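Local coordinates for protein DMSP lyase (Ruegeria pomeroyi, PDB 5CU1) that belongs to the cupin superfamily of beta-barrel proteins and carries an iron(III) ion in its barrel, at residues 145-150 and 189-194; 20-25 and 77-82. All blocks are in the same frame, centred on the assembly; numbering follows the deposited sequence.

Contact 1: residues 145-150 and 189-194. With FE (Fe (III) ion), chain B.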
ATOM      1  N   GLU A 145      -5.065   9.813   3.621  1.00 12.27           N
ATOM      2  CA  GLU A 145      -4.037   8.843   3.573  1.00 15.64           C
ATOM      3  C   GLU A 145      -2.774   8.938   4.421  1.00 16.04           C
ATOM      4  O   GLU A 145      -2.279   9.824   4.534  1.00 13.61           O
ATOM      5  CB  GLU A 145      -3.761   8.440   2.123  1.00 14.87           C
ATOM      6  CG  GLU A 145      -2.641   7.617   1.783  1.00 13.42           C
ATOM      7  CD  GLU A 145      -2.393   7.483   0.346  1.00 23.53           C
ATOM      8  OE1 GLU A 145      -1.933   8.248  -0.284  1.00 22.31           O
ATOM      9  OE2 GLU A 145      -2.751   6.593  -0.181  1.00 25.41           O
ATOM     10  N   ILE A 146      -2.414   7.879   5.026  1.00 16.83           N
ATOM     11  CA  ILE A 146      -1.089   7.573   5.496  1.00 16.72           C
ATOM     12  C   ILE A 146      -0.232   6.478   4.830  1.00 16.63           C
ATOM     13  O   ILE A 146      -0.616   5.471   4.752  1.00 18.29           O
ATOM     14  CB  ILE A 146      -1.066   7.599   7.050  1.00 20.32           C
ATOM     15  CG1 ILE A 146       0.255   8.127   7.604  1.00 18.93           C
ATOM     16  CG2 ILE A 146      -1.742   6.400   7.728  1.00 16.15           C
ATOM     17  CD1 ILE A 146       0.328   8.115   9.129  1.00 22.28           C
ATOM     18  N   TYR A 147       0.923   6.795   4.359  1.00 15.74           N
ATOM     19  CA  TYR A 147       2.019   5.919   4.000  1.00 12.50           C
ATOM     20  C   TYR A 147       3.125   5.697   5.091  1.00 18.40           C
ATOM     21  O   TYR A 147       3.889   6.461   5.379  1.00 18.93           O
ATOM     22  CB  TYR A 147       2.543   6.315   2.582  1.00 15.01           C
ATOM     23  CG  TYR A 147       2.065   5.782   1.252  1.00 15.64           C
ATOM     24  CD1 TYR A 147       0.999   6.255   0.615  1.00 18.77           C
ATOM     25  CD2 TYR A 147       2.817   4.926   0.563  1.00 20.19           C
ATOM     26  CE1 TYR A 147       0.675   5.883  -0.640  1.00 20.48           C
ATOM     27  CE2 TYR A 147       2.495   4.501  -0.632  1.00 20.46           C
ATOM     28  CZ  TYR A 147       1.428   4.949  -1.259  1.00 17.41           C
ATOM     29  OH  TYR A 147       1.269   4.490  -2.449  1.00 19.18           O
ATOM     30  N   PHE A 148       3.085   4.591   5.666  1.00 20.95           N
ATOM     31  CA  PHE A 148       4.039   3.980   6.542  1.00 19.92           C
ATOM     32  C   PHE A 148       4.905   2.965   5.862  1.00 20.91           C
ATOM     33  O   PHE A 148       4.500   2.030   5.559  1.00 22.36           O
ATOM     34  CB  PHE A 148       3.389   3.564   7.906  1.00 22.42           C
ATOM     35  CG  PHE A 148       4.318   3.150   8.961  1.00 17.49           C
ATOM     36  CD1 PHE A 148       4.564   3.910  10.093  1.00 24.88           C
ATOM     37  CD2 PHE A 148       4.893   1.989   8.878  1.00 21.81           C
ATOM     38  CE1 PHE A 148       5.352   3.533  11.014  1.00 18.73           C
ATOM     39  CE2 PHE A 148       5.751   1.611   9.840  1.00 22.71           C
ATOM     40  CZ  PHE A 148       5.977   2.425  10.882  1.00 23.31           C
ATOM     41  N   ILE A 149       6.104   3.231   5.770  1.00 20.16           N
ATOM     42  CA  ILE A 149       7.096   2.444   5.152  1.00 20.36           C
ATOM     43  C   ILE A 149       7.615   1.226   6.040  1.00 22.60           C
ATOM     44  O   ILE A 149       8.130   1.380   7.072  1.00 22.71           O
ATOM     45  CB  ILE A 149       8.236   3.299   4.541  1.00 17.05           C
ATOM     46  CG1 ILE A 149       7.962   3.801   3.214  1.00 16.93           C
ATOM     47  CG2 ILE A 149       9.432   2.611   4.340  1.00 19.43           C
ATOM     48  CD1 ILE A 149       7.011   4.841   3.008  1.00 19.37           C
ATOM     49  N   LEU A 150       7.536   0.056   5.504  1.00 18.36           N
ATOM     50  CA  LEU A 150       7.955  -1.162   6.119  1.00 20.03           C
ATOM     51  C   LEU A 150       9.358  -1.656   5.832  1.00 19.30           C
ATOM     52  O   LEU A 150       9.920  -2.129   6.653  1.00 21.60           O
ATOM     53  CB  LEU A 150       6.930  -2.318   5.947  1.00 20.30           C
ATOM     54  CG  LEU A 150       5.457  -2.150   6.020  1.00 20.43           C
ATOM     55  CD1 LEU A 150       4.515  -3.021   5.340  1.00 16.22           C
ATOM     56  CD2 LEU A 150       5.074  -1.733   7.365  1.00 18.26           C
ATOM     57  N   PHE A 189      10.678  -0.645  -2.137  1.00 22.27           N
ATOM     58  CA  PHE A 189      10.041  -0.446  -0.831  1.00 19.82           C
ATOM     59  C   PHE A 189       8.739  -1.219  -0.750  1.00 18.52           C
ATOM     60  O   PHE A 189       8.138  -1.588  -1.768  1.00 15.74           O
ATOM     61  CB  PHE A 189       9.787   1.046  -0.520  1.00 17.79           C
ATOM     62  CG  PHE A 189       8.541   1.612  -1.160  1.00 18.15           C
ATOM     63  CD1 PHE A 189       7.366   1.719  -0.449  1.00 17.87           C
ATOM     64  CD2 PHE A 189       8.553   2.043  -2.472  1.00 21.43           C
ATOM     65  CE1 PHE A 189       6.221   2.230  -1.037  1.00 17.91           C
ATOM     66  CE2 PHE A 189       7.418   2.559  -3.057  1.00 21.88           C
ATOM     67  CZ  PHE A 189       6.249   2.648  -2.333  1.00 17.39           C
ATOM     68  N   MET A 190       8.330  -1.478   0.485  1.00 21.60           N
ATOM     69  CA  MET A 190       6.973  -1.901   0.796  1.00 17.48           C
ATOM     70  C   MET A 190       6.415  -0.939   1.828  1.00 18.80           C
ATOM     71  O   MET A 190       7.145  -0.498   2.724  1.00 19.29           O
ATOM     72  CB  MET A 190       6.953  -3.326   1.333  1.00 17.85           C
ATOM     73  CG  MET A 190       5.608  -3.749   1.856  1.00 15.67           C
ATOM     74  SD  MET A 190       5.657  -5.290   2.765  1.00 24.40           S
ATOM     75  CE  MET A 190       6.608  -6.301   1.642  1.00 20.91           C
ATOM     76  N   ALA A 191       5.135  -0.598   1.705  1.00 21.61           N
ATOM     77  CA  ALA A 191       4.483   0.267   2.689  1.00 17.74           C
ATOM     78  C   ALA A 191       3.128  -0.255   3.078  1.00 18.29           C
ATOM     79  O   ALA A 191       2.453  -0.918   2.299  1.00 21.42           O
ATOM     80  CB  ALA A 191       4.343   1.702   2.156  1.00 17.08           C
ATOM     81  N   LEU A 192       2.743   0.050   4.303  1.00 19.77           N
ATOM     82  CA  LEU A 192       1.367  -0.030   4.732  1.00 15.85           C
ATOM     83  C   LEU A 192       0.730   1.297   4.390  1.00 18.80           C
ATOM     84  O   LEU A 192       1.329   2.345   4.639  1.00 17.85           O
ATOM     85  CB  LEU A 192       1.270  -0.297   6.230  1.00 16.53           C
ATOM     86  CG  LEU A 192      -0.111  -0.115   6.862  1.00 22.55           C
ATOM     87  CD1 LEU A 192      -1.048  -1.250   6.441  1.00 18.05           C
ATOM     88  CD2 LEU A 192      -0.013  -0.003   8.390  1.00 19.21           C
ATOM     89  N   VAL A 193      -0.461   1.243   3.792  1.00 19.03           N
ATOM     90  CA  VAL A 193      -1.231   2.423   3.435  1.00 16.90           C
ATOM     91  C   VAL A 193      -2.610   2.376   4.086  1.00 20.38           C
ATOM     92  O   VAL A 193      -3.360   1.449   3.830  1.00 20.97           O
ATOM     93  CB  VAL A 193      -1.406   2.534   1.924  1.00 19.62           C
ATOM     94  CG1 VAL A 193      -1.993   3.903   1.551  1.00 18.18           C
ATOM     95  CG2 VAL A 193      -0.089   2.288   1.235  1.00 17.66           C
ATOM     96  N   LEU A 194      -2.929   3.365   4.925  1.00 18.58           N
ATOM     97  CA  LEU A 194      -4.238   3.467   5.575  1.00 14.29           C
ATOM     98  C   LEU A 194      -5.088   4.558   4.955  1.00 14.55           C
ATOM     99  O   LEU A 194      -4.576   5.612   4.616  1.00 13.42           O
ATOM    100  CB  LEU A 194      -4.085   3.744   7.073  1.00 16.03           C
ATOM    101  CG  LEU A 194      -3.309   2.675   7.844  1.00 21.78           C
ATOM    102  CD1 LEU A 194      -3.270   2.989   9.317  1.00 18.86           C
ATOM    103  CD2 LEU A 194      -3.911   1.295   7.610  1.00 23.68           C
TER
HETATM  104 FE    FE B 301      -2.455   7.391  -2.404  0.60 35.29          FE
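E145 and V193 meet beside the iron(III) ion: CG1 of V193 lies 3.3 Å from OE2 of E145, while both carboxylate oxygens hold the metal, OE1 of E145 and OE2 of E145 each at 2.4 Å from FE. The chain of E145 leaves the strand with CG anti to the backbone N (chi1 171°) and stays extended through CD, which carries the carboxylate down to the ion. The other branch of V193, CG2, sits almost centrally over one face of the Y147 ring, 3.8 Å from the centroid, a CH-pi contact. The same ring turns its edge to the metal and to OE1 of E145, and CB of A191 packs 3.9 Å from CD2 of Y147. CG1 of V193 thus lies against both the carboxylate and CD1 and CE1 of Y147, while CG2 takes the face. On the opposite face of the sheet, CG2 of I146 rests 3.6 Å from CB of L194, and CD1 of L150 lies 3.6 Å from SD of M190.

Beneath these side chains the two strands run antiparallel. I146 pairs with L194 and F148 with L192 through reciprocal backbone hydrogen bonds, and L150 N adds a bond to M190 O. Further out, H174 and W195 hydrogen-bond to OE1 and OE2 of E145, respectively, which probably fixes the rotation of the carboxylate. H141 and H180 complete the set of protein ligands. A metal held by histidines and a glutamate inside an antiparallel beta-barrel is the arrangement found in many metal-binding cupins, in keeping with this protein's place in that superfamily.

Contact 2: residues 20-25 and 77-82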
ATOM      1  N   GLN A  20      -5.229 -14.242   8.373  1.00 27.01           N
ATOM      2  CA  GLN A  20      -5.237 -14.324   9.784  1.00 29.35           C
ATOM      3  C   GLN A  20      -3.989 -13.827  10.406  1.00 32.10           C
ATOM      4  O   GLN A  20      -4.113 -12.914  10.987  1.00 33.18           O
ATOM      5  CB  GLN A  20      -5.680 -15.676  10.309  1.00 37.60           C
ATOM      6  CG  GLN A  20      -7.155 -16.022  10.180  1.00 38.56           C
ATOM      7  CD  GLN A  20      -7.668 -17.161  11.103  1.00 54.03           C
ATOM      8  OE1 GLN A  20      -7.003 -17.673  12.024  1.00 55.17           O
ATOM      9  NE2 GLN A  20      -8.890 -17.572  10.824  1.00 58.16           N
ATOM     10  N   ASN A  21      -2.810 -14.412  10.214  1.00 30.45           N
ATOM     11  CA  ASN A  21      -1.615 -13.883  10.657  1.00 32.15           C
ATOM     12  C   ASN A  21      -1.309 -12.421  10.348  1.00 33.02           C
ATOM     13  O   ASN A  21      -0.701 -11.828  11.113  1.00 28.42           O
ATOM     14  CB  ASN A  21      -0.478 -14.710  10.262  1.00 30.42           C
ATOM     15  CG  ASN A  21       0.699 -14.540  11.196  1.00 38.28           C
ATOM     16  OD1 ASN A  21       1.812 -14.321  10.726  1.00 35.97           O
ATOM     17  ND2 ASN A  21       0.466 -14.587  12.504  1.00 33.14           N
ATOM     18  N   LEU A  22      -1.688 -11.962   9.161  1.00 30.23           N
ATOM     19  CA  LEU A  22      -1.545 -10.619   8.641  1.00 29.49           C
ATOM     20  C   LEU A  22      -2.294  -9.561   9.402  1.00 28.38           C
ATOM     21  O   LEU A  22      -1.701  -8.793   9.904  1.00 31.65           O
ATOM     22  CB  LEU A  22      -1.730 -10.527   7.147  1.00 26.99           C
ATOM     23  CG  LEU A  22      -1.474  -9.254   6.337  1.00 27.07           C
ATOM     24  CD1 LEU A  22      -0.110  -8.645   6.624  1.00 24.34           C
ATOM     25  CD2 LEU A  22      -1.652  -9.477   4.885  1.00 16.34           C
ATOM     26  N   LEU A  23      -3.535  -9.728   9.605  1.00 23.70           N
ATOM     27  CA  LEU A  23      -4.282  -8.958  10.494  1.00 29.63           C
ATOM     28  C   LEU A  23      -3.739  -8.643  11.936  1.00 28.18           C
ATOM     29  O   LEU A  23      -3.654  -7.587  12.323  1.00 28.71           O
ATOM     30  CB  LEU A  23      -5.706  -9.426  10.485  1.00 27.70           C
ATOM     31  CG  LEU A  23      -6.591  -8.577  11.303  1.00 30.51           C
ATOM     32  CD1 LEU A  23      -7.006  -7.328  10.783  1.00 28.05           C
ATOM     33  CD2 LEU A  23      -7.812  -9.292  11.229  1.00 34.42           C
ATOM     34  N   ALA A  24      -3.372  -9.685  12.594  1.00 27.53           N
ATOM     35  CA  ALA A  24      -2.639  -9.752  13.740  1.00 26.45           C
ATOM     36  C   ALA A  24      -1.285  -9.136  13.792  1.00 27.94           C
ATOM     37  O   ALA A  24      -1.001  -8.575  14.754  1.00 27.22           O
ATOM     38  CB  ALA A  24      -2.670 -11.120  14.281  1.00 24.16           C
ATOM     39  N   GLU A  25      -0.578  -9.138  12.678  1.00 26.65           N
ATOM     40  CA  GLU A  25       0.550  -8.325  12.560  1.00 28.65           C
ATOM     41  C   GLU A  25       0.267  -6.828  12.326  1.00 29.03           C
ATOM     42  O   GLU A  25       0.928  -6.102  12.858  1.00 25.65           O
ATOM     43  CB  GLU A  25       1.570  -8.836  11.622  1.00 26.67           C
ATOM     44  CG  GLU A  25       2.277 -10.058  11.899  1.00 23.64           C
ATOM     45  CD  GLU A  25       3.135 -10.070  13.054  1.00 28.38           C
ATOM     46  OE1 GLU A  25       3.463  -9.200  13.662  1.00 28.76           O
ATOM     47  OE2 GLU A  25       3.378 -11.087  13.433  1.00 32.44           O
ATOM     48  N   ARG A  77       5.931  -7.371   7.031  1.00 22.91           N
ATOM     49  CA  ARG A  77       6.485  -7.576   5.820  1.00 25.28           C
ATOM     50  C   ARG A  77       6.375  -8.999   5.271  1.00 29.82           C
ATOM     51  O   ARG A  77       5.975  -9.119   4.278  1.00 27.41           O
ATOM     52  CB  ARG A  77       7.818  -7.085   5.832  1.00 26.77           C
ATOM     53  CG  ARG A  77       8.563  -7.170   4.550  1.00 28.87           C
ATOM     54  CD  ARG A  77       9.560  -8.198   4.569  1.00 27.29           C
ATOM     55  NE  ARG A  77      10.847  -7.876   4.945  1.00 29.21           N
ATOM     56  CZ  ARG A  77      11.816  -8.617   5.405  1.00 25.43           C
ATOM     57  NH1 ARG A  77      11.936  -9.722   5.793  1.00 22.27           N
ATOM     58  NH2 ARG A  77      12.777  -8.098   5.548  1.00 31.31           N
ATOM     59  N   ASP A  78       6.816  -9.987   5.990  1.00 30.76           N
ATOM     60  CA  ASP A  78       6.755 -11.384   5.711  1.00 27.94           C
ATOM     61  C   ASP A  78       5.371 -11.901   5.572  1.00 28.53           C
ATOM     62  O   ASP A  78       5.064 -12.501   4.703  1.00 27.16           O
ATOM     63  CB  ASP A  78       7.678 -12.225   6.564  1.00 28.81           C
ATOM     64  CG  ASP A  78       9.153 -11.807   6.497  1.00 29.51           C
ATOM     65  OD1 ASP A  78       9.665 -11.356   5.667  1.00 27.77           O
ATOM     66  OD2 ASP A  78       9.912 -11.964   7.284  1.00 31.32           O
ATOM     67  N   ALA A  79       4.558 -11.436   6.428  1.00 29.82           N
ATOM     68  CA  ALA A  79       3.184 -11.562   6.364  1.00 24.26           C
ATOM     69  C   ALA A  79       2.450 -10.976   5.197  1.00 24.04           C
ATOM     70  O   ALA A  79       1.869 -11.634   4.637  1.00 26.75           O
ATOM     71  CB  ALA A  79       2.622 -11.308   7.663  1.00 30.43           C
ATOM     72  N   PHE A  80       2.790  -9.824   4.746  1.00 23.30           N
ATOM     73  CA  PHE A  80       2.401  -9.254   3.526  1.00 24.81           C
ATOM     74  C   PHE A  80       2.717 -10.208   2.235  1.00 27.31           C
ATOM     75  O   PHE A  80       1.967 -10.370   1.408  1.00 24.49           O
ATOM     76  CB  PHE A  80       2.748  -7.733   3.401  1.00 21.84           C
ATOM     77  CG  PHE A  80       1.763  -6.728   3.959  1.00 21.19           C
ATOM     78  CD1 PHE A  80       0.481  -6.750   3.620  1.00 19.80           C
ATOM     79  CD2 PHE A  80       2.165  -5.753   4.906  1.00 22.07           C
ATOM     80  CE1 PHE A  80      -0.336  -5.879   4.164  1.00 20.81           C
ATOM     81  CE2 PHE A  80       1.303  -4.881   5.407  1.00 17.84           C
ATOM     82  CZ  PHE A  80       0.065  -4.947   5.054  1.00 20.78           C
ATOM     83  N   ILE A  81       3.903 -10.707   2.172  1.00 22.97           N
ATOM     84  CA  ILE A  81       4.348 -11.669   1.343  1.00 19.80           C
ATOM     85  C   ILE A  81       3.653 -12.973   1.367  1.00 22.45           C
ATOM     86  O   ILE A  81       3.325 -13.366   0.429  1.00 24.52           O
ATOM     87  CB  ILE A  81       5.827 -11.765   1.389  1.00 22.70           C
ATOM     88  CG1 ILE A  81       6.401 -10.521   1.006  1.00 16.67           C
ATOM     89  CG2 ILE A  81       6.378 -12.760   0.511  1.00 21.26           C
ATOM     90  CD1 ILE A  81       7.785 -10.396   1.267  1.00 21.08           C
ATOM     91  N   ALA A  82       3.520 -13.597   2.479  1.00 22.06           N
ATOM     92  CA  ALA A  82       2.749 -14.748   2.680  1.00 25.36           C
ATOM     93  C   ALA A  82       1.299 -14.779   2.256  1.00 23.86           C
ATOM     94  O   ALA A  82       0.968 -15.580   1.584  1.00 26.91           O
ATOM     95  CB  ALA A  82       3.061 -15.453   3.979  1.00 26.17           C
TER
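L22 drives its forked end onto the ring of F80, and the two side chains cross at about a right angle. CD1 of L22 stands over the centre of one ring face, 3.7 Å from the centroid and 14° off the normal, in a CH-pi contact. The second methyl reaches the same ring nearer its rim, with CD2 of L22 3.7 Å from CD1 of F80. A chi1 of -173° sets CG of the leucine anti to the backbone N and directs the branch point at the facing helix; chi2 then turns both methyls onto the ring. F80 starts out along the flank of its own helix, yet its ring swings back to meet them.

A79 supplies the close point between the backbones: its CA and the CA of L22 are 5.3 Å apart, and its small CB touches CD1 of L22 at 4.0 Å. N21 and E25 border the methyl of A79 more loosely, CG of E25 lying 4.4 Å from CB of A79. The segments run nearly antiparallel, at 152°, with their axes 8.9 Å apart. L22 also packs on A83, and E25 on A75 and I76, so the contact extends along helix 74-83; L111, from a loop, adds to the packing round L22.

No hydrogen bond or salt bridge joins 20-25 to 77-82. Their association therefore rests on apolar packing and on the fit of a branched leucine against an aromatic face beside an alanine.

In the fold
Contact 1 lies near the middle of the chain and contact 2 toward its outside, their centres about 14 Å apart, yet they touch directly. F80 bridges them: CD2 of F80 lies 3.6 Å from CD1 of L150, and CB of F80 is 3.9 Å from SD of M190. R77 joins in, its CG 3.6 Å from CE of M190. Helix 74-83 is thus sandwiched between helix 17-32 and the sheet, packing on the sheet face that carries M190 and L192, whereas Y147 and V193 point to the metal side. Contact 2 is accordingly an outer layer, separated from the iron(III) ion by the strands of contact 1.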